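Long-range contacts in putative amidohydrolase/peptidase (Burkholderia cenocepacia, PDB 4WJB), which probably acts as a zinc-dependent amidohydrolase of the peptidase M20 family, hydrolysing carbon-nitrogen bonds other than peptide bonds: residues I127-P132 / A416-A421; V196-E201 / P345-T350. One frame throughout, in Å; residues are numbered along the deposited sequence.

In the fold
Both contacts belong to the catalytic part of the M20 fold, their centres about 12 Å apart on the same side of the chain's centre. Residues 196-201 and 345-350, which form contact 2, lie within the 283 residues that separate the two segments of contact 1. The two sites touch directly: Ser420 O approaches His197 CD2 at 3.2 Å, Ser420 OG approaches Tyr200 CE2 at 3.5 Å, and Ala416 CA meets Thr350 CG2 at 3.6 Å. Contact 1 lies away from the zinc site. Contact 2 is nearer, for the side chain of Tyr200 is about 10 Å from that of the zinc ligand His203, farther along the same strand.

Contact 1 (I127-P132 / A416-A421); sequences IETERP and AVLQSA. With SO4 (sulfate ion), chain F.
Arg131 and Ala421 carry the polar part of this contact, where a loop meets the C-terminal part of a helix. The backbone N of Arg131 donates to Ala421 O over 2.9 Å, so this carbonyl, close to the end of the chain's last helix, is held by the loop. Within the loop, Thr129 OG1 donates to Arg131 O at 2.6 Å. With chi1 at 63°, this hydroxyl sits between its own backbone N and carbonyl carbon, which turns CG2 toward the helix; a residue with one polar and one methyl branch serves both needs.

The apolar part is small. Ile127 CG2 and Leu418 CD1 meet tip to tip at 4.0 Å, and Thr129 CG2 lies 4.1 Å from the same leucine methyl. Ala421 is short enough for its CB to come within 3.9 Å of Thr129 CB.

The extended chain of Arg131 carries CD past Ser420 O at 3.7 Å. NE is hydrogen-bonded to Glu423 O and NH1 to Ala89 O, holding the guanidinium beside a sulfate, probably from the crystallisation liquor. NH2 makes a weak hydrogen bond to this ion, which Arg85 NH2 and Ala89 N bind; its closest approach to the guanidinium is doubtful.

The loop connects helix 109-124 to strand 133-138. Leu122 of that helix packs on Ile127 and Leu418, while Val91 of strand 91-96 lies against Val417, Ser420 and Ala421 of helix 403-421.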
ATOM      1  N   ILE A 127      55.111   8.106 -23.001  1.00 29.90           N
ATOM      2  CA  ILE A 127      54.780   6.791 -23.531  1.00 29.72           C
ATOM      3  C   ILE A 127      54.066   6.871 -24.884  1.00 30.14           C
ATOM      4  O   ILE A 127      53.115   7.641 -25.054  1.00 28.40           O
ATOM      5  CB  ILE A 127      53.910   6.013 -22.520  1.00 30.72           C
ATOM      6  CG1 ILE A 127      54.750   5.637 -21.300  1.00 35.01           C
ATOM      7  CG2 ILE A 127      53.305   4.769 -23.154  1.00 28.53           C
ATOM      8  CD1 ILE A 127      53.983   4.866 -20.255  1.00 38.48           C
ATOM      9  N   GLU A 128      54.547   6.088 -25.848  1.00 30.94           N
ATOM     10  CA  GLU A 128      53.847   5.904 -27.117  1.00 33.06           C
ATOM     11  C   GLU A 128      53.077   4.578 -27.102  1.00 31.82           C
ATOM     12  O   GLU A 128      53.623   3.540 -26.728  1.00 32.17           O
ATOM     13  CB  GLU A 128      54.822   5.942 -28.300  1.00 37.16           C
ATOM     14  CG  GLU A 128      54.295   5.255 -29.562  1.00 40.82           C
ATOM     15  CD  GLU A 128      55.113   5.562 -30.809  1.00 44.59           C
ATOM     16  OE1 GLU A 128      54.827   6.578 -31.478  1.00 42.88           O
ATOM     17  OE2 GLU A 128      56.036   4.781 -31.124  1.00 47.39           O
ATOM     18  N   THR A 129      51.809   4.622 -27.499  1.00 29.41           N
ATOM     19  CA  THR A 129      50.987   3.416 -27.560  1.00 27.02           C
ATOM     20  C   THR A 129      50.775   2.982 -29.005  1.00 27.62           C
ATOM     21  O   THR A 129      50.843   3.804 -29.924  1.00 26.89           O
ATOM     22  CB  THR A 129      49.617   3.626 -26.888  1.00 23.97           C
ATOM     23  OG1 THR A 129      48.882   4.637 -27.590  1.00 21.90           O
ATOM     24  CG2 THR A 129      49.799   4.047 -25.439  1.00 23.53           C
ATOM     25  N   GLU A 130      50.536   1.689 -29.208  1.00 27.11           N
ATOM     26  CA  GLU A 130      50.272   1.180 -30.550  1.00 30.09           C
ATOM     27  C   GLU A 130      48.984   1.771 -31.095  1.00 27.99           C
ATOM     28  O   GLU A 130      48.921   2.213 -32.246  1.00 29.07           O
ATOM     29  CB  GLU A 130      50.183  -0.347 -30.556  1.00 33.48           C
ATOM     30  CG  GLU A 130      51.525  -1.034 -30.549  1.00 39.14           C
ATOM     31  CD  GLU A 130      52.413  -0.563 -31.685  1.00 40.75           C
ATOM     32  OE1 GLU A 130      53.502  -0.023 -31.398  1.00 42.65           O
ATOM     33  OE2 GLU A 130      52.018  -0.724 -32.862  1.00 38.94           O
ATOM     34  N   ARG A 131      47.967   1.783 -30.243  1.00 25.79           N
ATOM     35  CA  ARG A 131      46.634   2.239 -30.602  1.00 25.30           C
ATOM     36  C   ARG A 131      46.357   3.620 -30.061  1.00 23.77           C
ATOM     37  O   ARG A 131      46.805   3.960 -28.969  1.00 25.66           O
ATOM     38  CB  ARG A 131      45.577   1.271 -30.063  1.00 24.23           C
ATOM     39  CG  ARG A 131      45.720  -0.103 -30.626  1.00 27.44           C
ATOM     40  CD  ARG A 131      44.824  -1.105 -29.952  1.00 28.60           C
ATOM     41  NE  ARG A 131      45.045  -2.401 -30.574  1.00 31.76           N
ATOM     42  CZ  ARG A 131      44.497  -2.769 -31.724  1.00 34.29           C
ATOM     43  NH1 ARG A 131      43.672  -1.945 -32.363  1.00 33.30           N
ATOM     44  NH2 ARG A 131      44.763  -3.966 -32.231  1.00 37.23           N
ATOM     45  N   PRO A 132      45.599   4.419 -30.819  1.00 23.17           N
ATOM     46  CA  PRO A 132      45.115   5.684 -30.272  1.00 23.95           C
ATOM     47  C   PRO A 132      44.189   5.429 -29.088  1.00 21.39           C
ATOM     48  O   PRO A 132      43.531   4.391 -29.033  1.00 19.82           O
ATOM     49  CB  PRO A 132      44.350   6.307 -31.445  1.00 24.57           C
ATOM     50  CG  PRO A 132      43.931   5.142 -32.272  1.00 26.33           C
ATOM     51  CD  PRO A 132      45.069   4.161 -32.168  1.00 26.83           C
ATOM     52  N   ALA A 416      45.050  -0.546 -17.230  1.00 27.34           N
ATOM     53  CA  ALA A 416      44.151  -1.266 -18.125  1.00 26.80           C
ATOM     54  C   ALA A 416      44.196  -0.691 -19.541  1.00 25.43           C
ATOM     55  O   ALA A 416      44.339  -1.430 -20.519  1.00 22.74           O
ATOM     56  CB  ALA A 416      42.724  -1.233 -17.584  1.00 24.53           C
ATOM     57  N   VAL A 417      44.057   0.629 -19.640  1.00 21.80           N
ATOM     58  CA  VAL A 417      44.062   1.310 -20.930  1.00 22.33           C
ATOM     59  C   VAL A 417      45.404   1.119 -21.611  1.00 23.77           C
ATOM     60  O   VAL A 417      45.474   0.826 -22.810  1.00 26.54           O
ATOM     61  CB  VAL A 417      43.764   2.815 -20.780  1.00 23.40           C
ATOM     62  CG1 VAL A 417      44.133   3.571 -22.058  1.00 25.93           C
ATOM     63  CG2 VAL A 417      42.301   3.024 -20.420  1.00 24.86           C
ATOM     64  N   LEU A 418      46.469   1.267 -20.833  1.00 24.78           N
ATOM     65  CA  LEU A 418      47.817   1.094 -21.349  1.00 27.32           C
ATOM     66  C   LEU A 418      48.009  -0.304 -21.935  1.00 30.04           C
ATOM     67  O   LEU A 418      48.476  -0.441 -23.059  1.00 29.06           O
ATOM     68  CB  LEU A 418      48.849   1.350 -20.255  1.00 29.97           C
ATOM     69  CG  LEU A 418      50.301   1.219 -20.708  1.00 30.74           C
ATOM     70  CD1 LEU A 418      50.564   2.120 -21.909  1.00 31.02           C
ATOM     71  CD2 LEU A 418      51.251   1.540 -19.568  1.00 31.84           C
ATOM     72  N   GLN A 419      47.627  -1.337 -21.184  1.00 29.33           N
ATOM     73  CA  GLN A 419      47.797  -2.711 -21.656  1.00 30.99           C
ATOM     74  C   GLN A 419      47.043  -2.963 -22.966  1.00 30.81           C
ATOM     75  O   GLN A 419      47.587  -3.555 -23.899  1.00 31.22           O
ATOM     76  CB  GLN A 419      47.337  -3.717 -20.596  1.00 30.88           C
ATOM     77  CG  GLN A 419      47.441  -5.161 -21.060  1.00 35.72           C
ATOM     78  CD  GLN A 419      47.010  -6.158 -20.005  1.00 40.73           C
ATOM     79  OE1 GLN A 419      47.009  -5.859 -18.811  1.00 43.01           O
ATOM     80  NE2 GLN A 419      46.632  -7.352 -20.444  1.00 43.36           N
ATOM     81  N   SER A 420      45.796  -2.505 -23.035  1.00 29.73           N
ATOM     82  CA  SER A 420      44.959  -2.761 -24.203  1.00 32.60           C
ATOM     83  C   SER A 420      45.402  -1.948 -25.418  1.00 30.92           C
ATOM     84  O   SER A 420      45.243  -2.393 -26.554  1.00 28.81           O
ATOM     85  CB  SER A 420      43.494  -2.466 -23.883  1.00 39.01           C
ATOM     86  OG  SER A 420      43.326  -1.119 -23.485  1.00 44.29           O
ATOM     87  N   ALA A 421      45.960  -0.765 -25.169  1.00 29.56           N
ATOM     88  CA  ALA A 421      46.443   0.112 -26.238  1.00 29.72           C
ATOM     89  C   ALA A 421      47.779  -0.349 -26.813  1.00 31.62           C
ATOM     90  O   ALA A 421      48.235   0.168 -27.839  1.00 32.51           O
ATOM     91  CB  ALA A 421      46.563   1.544 -25.732  1.00 28.34           C
TER
HETATM   92  S   SO4 F 502      43.661  -3.265 -35.623  1.00 39.15           S
HETATM   93  O1  SO4 F 502      42.923  -4.408 -35.093  1.00 38.68           O
HETATM   94  O2  SO4 F 502      42.720  -2.227 -36.030  1.00 36.11           O
HETATM   95  O3  SO4 F 502      44.565  -2.741 -34.609  1.00 40.74           O
HETATM   96  O4  SO4 F 502      44.474  -3.670 -36.768  1.00 43.25           O

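Contact 2 (V196-E201 / P345-T350). With EDO (1,2-ethanediol), chain K; EDO (1,2-ethanediol), chain J.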
ATOM      1  N   VAL A 196      36.025  -0.555 -32.430  1.00 22.79           N
ATOM      2  CA  VAL A 196      36.676  -0.132 -31.192  1.00 22.70           C
ATOM      3  C   VAL A 196      37.408  -1.326 -30.589  1.00 23.10           C
ATOM      4  O   VAL A 196      36.818  -2.391 -30.417  1.00 21.88           O
ATOM      5  CB  VAL A 196      35.660   0.439 -30.177  1.00 20.13           C
ATOM      6  CG1 VAL A 196      36.306   0.663 -28.816  1.00 15.70           C
ATOM      7  CG2 VAL A 196      35.060   1.727 -30.697  1.00 19.97           C
ATOM      8  N   HIS A 197      38.696  -1.163 -30.289  1.00 23.93           N
ATOM      9  CA  HIS A 197      39.499  -2.280 -29.800  1.00 23.53           C
ATOM     10  C   HIS A 197      39.026  -2.748 -28.428  1.00 24.21           C
ATOM     11  O   HIS A 197      38.837  -3.942 -28.198  1.00 21.99           O
ATOM     12  CB  HIS A 197      40.983  -1.899 -29.736  1.00 24.02           C
ATOM     13  CG  HIS A 197      41.860  -2.999 -29.225  1.00 23.92           C
ATOM     14  ND1 HIS A 197      42.104  -4.152 -29.941  1.00 26.60           N
ATOM     15  CD2 HIS A 197      42.529  -3.134 -28.055  1.00 25.22           C
ATOM     16  CE1 HIS A 197      42.897  -4.944 -29.240  1.00 27.99           C
ATOM     17  NE2 HIS A 197      43.170  -4.350 -28.091  1.00 28.51           N
ATOM     18  N   ALA A 198      38.840  -1.797 -27.520  1.00 23.75           N
ATOM     19  CA  ALA A 198      38.341  -2.088 -26.186  1.00 22.19           C
ATOM     20  C   ALA A 198      37.816  -0.809 -25.562  1.00 21.90           C
ATOM     21  O   ALA A 198      38.204   0.293 -25.964  1.00 20.84           O
ATOM     22  CB  ALA A 198      39.432  -2.704 -25.312  1.00 23.06           C
ATOM     23  N   ALA A 199      36.923  -0.957 -24.588  1.00 19.57           N
ATOM     24  CA  ALA A 199      36.382   0.191 -23.880  1.00 19.94           C
ATOM     25  C   ALA A 199      36.398  -0.057 -22.380  1.00 18.66           C
ATOM     26  O   ALA A 199      36.145  -1.169 -21.923  1.00 18.25           O
ATOM     27  CB  ALA A 199      34.972   0.504 -24.355  1.00 20.24           C
ATOM     28  N   TYR A 200      36.708   0.987 -21.624  1.00 19.11           N
ATOM     29  CA  TYR A 200      36.715   0.917 -20.170  1.00 18.46           C
ATOM     30  C   TYR A 200      36.026   2.130 -19.579  1.00 16.48           C
ATOM     31  O   TYR A 200      36.303   3.245 -19.993  1.00 16.87           O
ATOM     32  CB  TYR A 200      38.145   0.840 -19.642  1.00 18.80           C
ATOM     33  CG  TYR A 200      38.890  -0.400 -20.051  1.00 20.06           C
ATOM     34  CD1 TYR A 200      38.737  -1.583 -19.345  1.00 19.62           C
ATOM     35  CD2 TYR A 200      39.756  -0.387 -21.138  1.00 20.32           C
ATOM     36  CE1 TYR A 200      39.421  -2.727 -19.712  1.00 23.68           C
ATOM     37  CE2 TYR A 200      40.447  -1.526 -21.510  1.00 18.12           C
ATOM     38  CZ  TYR A 200      40.278  -2.687 -20.799  1.00 22.10           C
ATOM     39  OH  TYR A 200      40.959  -3.818 -21.172  1.00 23.33           O
ATOM     40  N   GLU A 201      35.140   1.918 -18.608  1.00 15.92           N
ATOM     41  CA  GLU A 201      34.533   3.035 -17.890  1.00 16.07           C
ATOM     42  C   GLU A 201      34.817   2.938 -16.394  1.00 17.21           C
ATOM     43  O   GLU A 201      34.510   1.936 -15.748  1.00 21.26           O
ATOM     44  CB  GLU A 201      33.017   3.106 -18.134  1.00 15.51           C
ATOM     45  CG  GLU A 201      32.350   4.259 -17.381  1.00 17.57           C
ATOM     46  CD  GLU A 201      30.923   4.540 -17.831  1.00 22.80           C
ATOM     47  OE1 GLU A 201      30.284   5.445 -17.249  1.00 24.19           O
ATOM     48  OE2 GLU A 201      30.441   3.867 -18.761  1.00 22.72           O
ATOM     49  N   PRO A 345      35.447 -10.758 -21.124  1.00 30.03           N
ATOM     50  CA  PRO A 345      36.403 -11.498 -20.293  1.00 30.37           C
ATOM     51  C   PRO A 345      37.808 -10.897 -20.310  1.00 28.86           C
ATOM     52  O   PRO A 345      38.423 -10.767 -19.251  1.00 28.41           O
ATOM     53  CB  PRO A 345      36.393 -12.894 -20.922  1.00 32.70           C
ATOM     54  CG  PRO A 345      35.007 -13.030 -21.463  1.00 32.08           C
ATOM     55  CD  PRO A 345      34.649 -11.660 -21.977  1.00 30.85           C
ATOM     56  N   ARG A 346      38.295 -10.518 -21.488  1.00 29.16           N
ATOM     57  CA  ARG A 346      39.624  -9.930 -21.606  1.00 32.22           C
ATOM     58  C   ARG A 346      39.713  -8.576 -20.899  1.00 31.16           C
ATOM     59  O   ARG A 346      40.739  -8.246 -20.306  1.00 29.72           O
ATOM     60  CB  ARG A 346      40.021  -9.784 -23.082  1.00 34.79           C
ATOM     61  CG  ARG A 346      40.308 -11.113 -23.776  1.00 39.66           C
ATOM     62  CD  ARG A 346      40.758 -10.917 -25.219  1.00 42.98           C
ATOM     63  NE  ARG A 346      41.961 -10.092 -25.316  1.00 44.99           N
ATOM     64  CZ  ARG A 346      43.201 -10.559 -25.205  1.00 48.08           C
ATOM     65  NH1 ARG A 346      43.414 -11.851 -24.992  1.00 50.22           N
ATOM     66  NH2 ARG A 346      44.233  -9.732 -25.307  1.00 48.81           N
ATOM     67  N   CYS A 347      38.636  -7.797 -20.958  1.00 29.49           N
ATOM     68  CA  CYS A 347      38.604  -6.505 -20.277  1.00 28.80           C
ATOM     69  C   CYS A 347      38.544  -6.682 -18.768  1.00 28.37           C
ATOM     70  O   CYS A 347      39.220  -5.970 -18.022  1.00 27.98           O
ATOM     71  CB  CYS A 347      37.416  -5.669 -20.752  1.00 27.15           C
ATOM     72  SG  CYS A 347      37.617  -5.022 -22.418  1.00 30.80           S
ATOM     73  N   ILE A 348      37.729  -7.638 -18.334  1.00 25.53           N
ATOM     74  CA  ILE A 348      37.590  -7.970 -16.925  1.00 25.30           C
ATOM     75  C   ILE A 348      38.917  -8.418 -16.335  1.00 26.19           C
ATOM     76  O   ILE A 348      39.350  -7.904 -15.304  1.00 26.37           O
ATOM     77  CB  ILE A 348      36.545  -9.082 -16.715  1.00 24.22           C
ATOM     78  CG1 ILE A 348      35.148  -8.578 -17.086  1.00 24.21           C
ATOM     79  CG2 ILE A 348      36.593  -9.592 -15.290  1.00 23.99           C
ATOM     80  CD1 ILE A 348      34.101  -9.680 -17.149  1.00 22.77           C
ATOM     81  N   ASP A 349      39.561  -9.376 -16.998  1.00 29.24           N
ATOM     82  CA  ASP A 349      40.872  -9.860 -16.572  1.00 33.70           C
ATOM     83  C   ASP A 349      41.921  -8.753 -16.577  1.00 31.43           C
ATOM     84  O   ASP A 349      42.777  -8.697 -15.696  1.00 29.00           O
ATOM     85  CB  ASP A 349      41.336 -11.018 -17.462  1.00 38.18           C
ATOM     86  CG  ASP A 349      40.449 -12.242 -17.328  1.00 42.43           C
ATOM     87  OD1 ASP A 349      39.537 -12.225 -16.473  1.00 42.58           O
ATOM     88  OD2 ASP A 349      40.668 -13.223 -18.069  1.00 45.03           O
ATOM     89  N   THR A 350      41.852  -7.872 -17.567  1.00 28.90           N
ATOM     90  CA  THR A 350      42.798  -6.761 -17.655  1.00 28.05           C
ATOM     91  C   THR A 350      42.664  -5.848 -16.439  1.00 27.48           C
ATOM     92  O   THR A 350      43.661  -5.426 -15.850  1.00 28.35           O
ATOM     93  CB  THR A 350      42.589  -5.947 -18.944  1.00 29.54           C
ATOM     94  OG1 THR A 350      42.857  -6.783 -20.078  1.00 28.42           O
ATOM     95  CG2 THR A 350      43.515  -4.740 -18.979  1.00 31.84           C
TER
HETATM   96  C1  EDO K 507      41.304  -6.790 -25.216  1.00 43.48           C
HETATM   97  O1  EDO K 507      40.182  -7.294 -25.945  1.00 45.13           O
HETATM   98  C2  EDO K 507      40.803  -6.050 -23.982  1.00 43.33           C
HETATM   99  O2  EDO K 507      41.775  -5.072 -23.600  1.00 42.78           O
HETATM  100  C1  EDO J 506      33.507   3.408 -21.824  1.00 36.33           C
HETATM  101  O1  EDO J 506      33.861   4.317 -22.867  1.00 34.23           O
HETATM  102  C2  EDO J 506      31.999   3.475 -21.625  1.00 36.63           C
HETATM  103  O2  EDO J 506      31.638   4.806 -21.246  1.00 36.20           O
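Tyr200 meets Cys347 in a sulfur-aromatic contact that packs helix 345-357 against strand 198-204 in the catalytic part of the M20 fold. The axes of strand 198-201 and helix 345-350 come within 9.4 Å, at 49° between their N-to-C directions, and no hydrogen bond joins the two segments.

The tight part is built round the tyrosine. With CG anti to the carbonyl carbon (chi1 -64°), the ring swings across to the helix, bringing CE1 to Cys347 and OH to Thr350. Cys347 SG stands 4.5 Å from the Tyr200 ring centroid, oblique to its normal, while Cys347 CB meets Tyr200 CE1 at 3.7 Å. Cys347 O lies at the ring edge, in plane. Ala198 and Cys347 are small enough to pack closely here: Ala198 CB is 4.1 Å from Cys347 SG, and a cysteine offers a polarisable atom without bulk. Thr350 crosses the tyrosine at about a right angle, its CB 3.5 Å from Tyr200 OH. Leu413 and Ser420 of helix 403-421 also touch the tyrosine.

Toward Arg346 the packing is looser. An ethanediol, probably from the crystallisation liquor, lies between strand and helix; its O2 shares a hydrogen bond with Tyr200 OH at 2.9 Å. Arg346, exposed and bent at chi3, passes beside this molecule to a salt bridge with Glu423, which also binds His197 NE2.

On the helix, Arg346 O accepts from Thr350 OG1 at 2.6 Å and from Thr350 N, the two donors arriving from opposite faces of its plane.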